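Local coordinates for Poly(A) RNA polymerase protein 2 (Saccharomyces cerevisiae, PDB 3NYB), which probably adds poly(A) tails to RNA as the catalytic polymerase subunit of the TRAMP RNA surveillance complex, at residues A[9-14]-A[25-30]. The protein carries 1 engineered substitution. Residues are numbered along the deposited sequence; the frame is centred on the assembly and turned at random.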
loop_
_atom_site.group_PDB
_atom_site.type_symbol
_atom_site.label_atom_id
_atom_site.label_comp_id
_atom_site.label_asym_id
_atom_site.label_seq_id
_atom_site.Cartn_x
_atom_site.Cartn_y
_atom_site.Cartn_z
ATOM N N HIS A 9 1.501 -19.040 -17.071
ATOM C CA HIS A 9 0.372 -18.177 -16.789
ATOM C C HIS A 9 0.289 -17.043 -17.800
ATOM O O HIS A 9 0.050 -15.893 -17.440
ATOM C CB HIS A 9 0.504 -17.594 -15.389
ATOM C CG HIS A 9 0.468 -18.621 -14.304
ATOM N ND1 HIS A 9 -0.687 -19.280 -13.946
ATOM C CD2 HIS A 9 1.443 -19.093 -13.490
ATOM C CE1 HIS A 9 -0.422 -20.118 -12.956
ATOM N NE2 HIS A 9 0.864 -20.026 -12.666
ATOM N N ASP A 10 0.496 -17.368 -19.068
ATOM C CA ASP A 10 0.475 -16.359 -20.114
ATOM C C ASP A 10 -0.956 -15.966 -20.460
ATOM O O ASP A 10 -1.788 -16.832 -20.723
ATOM C CB ASP A 10 1.184 -16.889 -21.356
ATOM C CG ASP A 10 0.935 -16.038 -22.566
ATOM O OD1 ASP A 10 0.021 -16.369 -23.353
ATOM O OD2 ASP A 10 1.647 -15.029 -22.723
ATOM N N HIS A 11 -1.242 -14.664 -20.444
ATOM C CA HIS A 11 -2.559 -14.163 -20.845
ATOM C C HIS A 11 -2.474 -13.250 -22.056
ATOM O O HIS A 11 -3.280 -12.331 -22.195
ATOM C CB HIS A 11 -3.200 -13.375 -19.713
ATOM C CG HIS A 11 -3.100 -14.046 -18.383
ATOM N ND1 HIS A 11 -3.847 -15.161 -18.056
ATOM C CD2 HIS A 11 -2.357 -13.757 -17.292
ATOM C CE1 HIS A 11 -3.564 -15.526 -16.822
ATOM N NE2 HIS A 11 -2.664 -14.691 -16.333
ATOM N N SER A 12 -1.495 -13.498 -22.920
ATOM C CA SER A 12 -1.203 -12.582 -24.017
ATOM C C SER A 12 -2.346 -12.532 -25.011
ATOM O O SER A 12 -2.478 -11.562 -25.744
ATOM C CB SER A 12 0.112 -12.947 -24.721
ATOM O OG SER A 12 0.055 -14.238 -25.298
ATOM N N LYS A 13 -3.180 -13.568 -25.022
ATOM C CA LYS A 13 -4.277 -13.662 -25.991
ATOM C C LYS A 13 -5.569 -12.981 -25.520
ATOM O O LYS A 13 -6.603 -13.069 -26.181
ATOM C CB LYS A 13 -4.559 -15.127 -26.354
ATOM C CG LYS A 13 -3.368 -15.884 -26.930
ATOM C CD LYS A 13 -3.038 -15.445 -28.353
ATOM C CE LYS A 13 -1.827 -16.204 -28.908
ATOM N NZ LYS A 13 -0.529 -15.816 -28.262
ATOM N N GLN A 14 -5.505 -12.296 -24.384
ATOM C CA GLN A 14 -6.684 -11.681 -23.791
ATOM C C GLN A 14 -7.139 -10.483 -24.620
ATOM O O GLN A 14 -6.312 -9.713 -25.105
ATOM C CB GLN A 14 -6.372 -11.236 -22.362
ATOM C CG GLN A 14 -7.574 -11.202 -21.447
ATOM C CD GLN A 14 -7.994 -12.586 -21.005
ATOM O OE1 GLN A 14 -9.135 -12.802 -20.609
ATOM N NE2 GLN A 14 -7.067 -13.534 -21.068
ATOM N N ILE A 25 -1.921 -9.566 -11.859
ATOM C CA ILE A 25 -1.887 -9.163 -10.456
ATOM C C ILE A 25 -2.097 -10.384 -9.553
ATOM O O ILE A 25 -1.313 -10.605 -8.635
ATOM C CB ILE A 25 -2.898 -8.040 -10.134
ATOM C CG1 ILE A 25 -2.606 -6.804 -10.993
ATOM C CG2 ILE A 25 -2.835 -7.655 -8.660
ATOM C CD1 ILE A 25 -3.443 -5.601 -10.638
ATOM N N LYS A 26 -3.138 -11.171 -9.835
ATOM C CA LYS A 26 -3.432 -12.387 -9.087
ATOM C C LYS A 26 -2.292 -13.405 -9.151
ATOM O O LYS A 26 -2.071 -14.179 -8.213
ATOM C CB LYS A 26 -4.717 -13.040 -9.592
ATOM C CG LYS A 26 -5.998 -12.344 -9.159
ATOM C CD LYS A 26 -7.217 -13.094 -9.667
ATOM C CE LYS A 26 -8.346 -12.137 -10.087
ATOM N NZ LYS A 26 -9.449 -12.021 -9.096
ATOM N N ASP A 27 -1.565 -13.417 -10.260
ATOM C CA ASP A 27 -0.472 -14.373 -10.396
ATOM C C ASP A 27 0.669 -14.009 -9.462
ATOM O O ASP A 27 1.161 -14.850 -8.700
ATOM C CB ASP A 27 -0.005 -14.446 -11.841
ATOM C CG ASP A 27 -1.045 -15.083 -12.746
ATOM O OD1 ASP A 27 -1.923 -15.799 -12.205
ATOM O OD2 ASP A 27 -0.983 -14.875 -13.982
ATOM N N PHE A 28 1.062 -12.740 -9.518
ATOM C CA PHE A 28 2.075 -12.185 -8.635
ATOM C C PHE A 28 1.735 -12.409 -7.164
ATOM O O PHE A 28 2.550 -12.939 -6.409
ATOM C CB PHE A 28 2.254 -10.681 -8.893
ATOM C CG PHE A 28 3.246 -10.027 -7.969
ATOM C CD1 PHE A 28 4.605 -10.122 -8.208
ATOM C CD2 PHE A 28 2.821 -9.335 -6.854
ATOM C CE1 PHE A 28 5.511 -9.532 -7.357
ATOM C CE2 PHE A 28 3.728 -8.741 -6.000
ATOM C CZ PHE A 28 5.068 -8.840 -6.249
ATOM N N VAL A 29 0.537 -11.991 -6.765
ATOM C CA VAL A 29 0.081 -12.136 -5.386
ATOM C C VAL A 29 0.152 -13.580 -4.912
ATOM O O VAL A 29 0.531 -13.845 -3.779
ATOM C CB VAL A 29 -1.364 -11.612 -5.189
ATOM C CG1 VAL A 29 -1.863 -11.891 -3.763
ATOM C CG2 VAL A 29 -1.428 -10.136 -5.488
ATOM N N ALA A 30 -0.217 -14.517 -5.772
ATOM C CA ALA A 30 -0.157 -15.918 -5.378
ATOM C C ALA A 30 1.296 -16.365 -5.303
ATOM O O ALA A 30 1.682 -17.123 -4.406
ATOM C CB ALA A 30 -0.960 -16.802 -6.341
HETATM O O HOH W 1 1.139 -13.966 -15.775
#
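D27 reaches from helix 17-31 to the loop that precedes it and meets two histidines, H9 and H11, with its carboxylate. Beyond CB, CG lies beside the backbone N (chi1 -69°), anti to the carbonyl carbon, and this torsion brings the carboxylate up to H9 and H11. CG of D27 is 4.0 Å from CB of H9; beyond it the two oxygens have different neighbours. OD2 of D27 does most of the touching: it accepts a hydrogen bond from NE2 of H11 at 2.9 Å, with an N-H...O angle of 161°. NE2 arrives on the syn side of OD2, slightly out of the carboxylate plane, while OD2 sits near the plane of the imidazole, so the two flat groups meet nearly coplanar, 20° apart. OD2 of D27 also packs against CB of H9 at 3.4 Å and takes a second hydrogen bond from a water, 2.9 Å away, that also donates to the backbone O of H9. OD1 of D27 lies 4.1 Å from ND1 of H9, too far for a hydrogen bond, though a charged ring might feel a weak attraction. An alanine in place of D27 would probably leave NE2 of H11 without its acceptor and the bridging water held at one end. The H11 ring also meets F23 of the same helix, while D10 in the loop bonds to the backbone of G313. At the surface of the chain, a His-carboxylate hydrogen bond and a shared water thus tie an N-terminal loop back onto the helix that follows it.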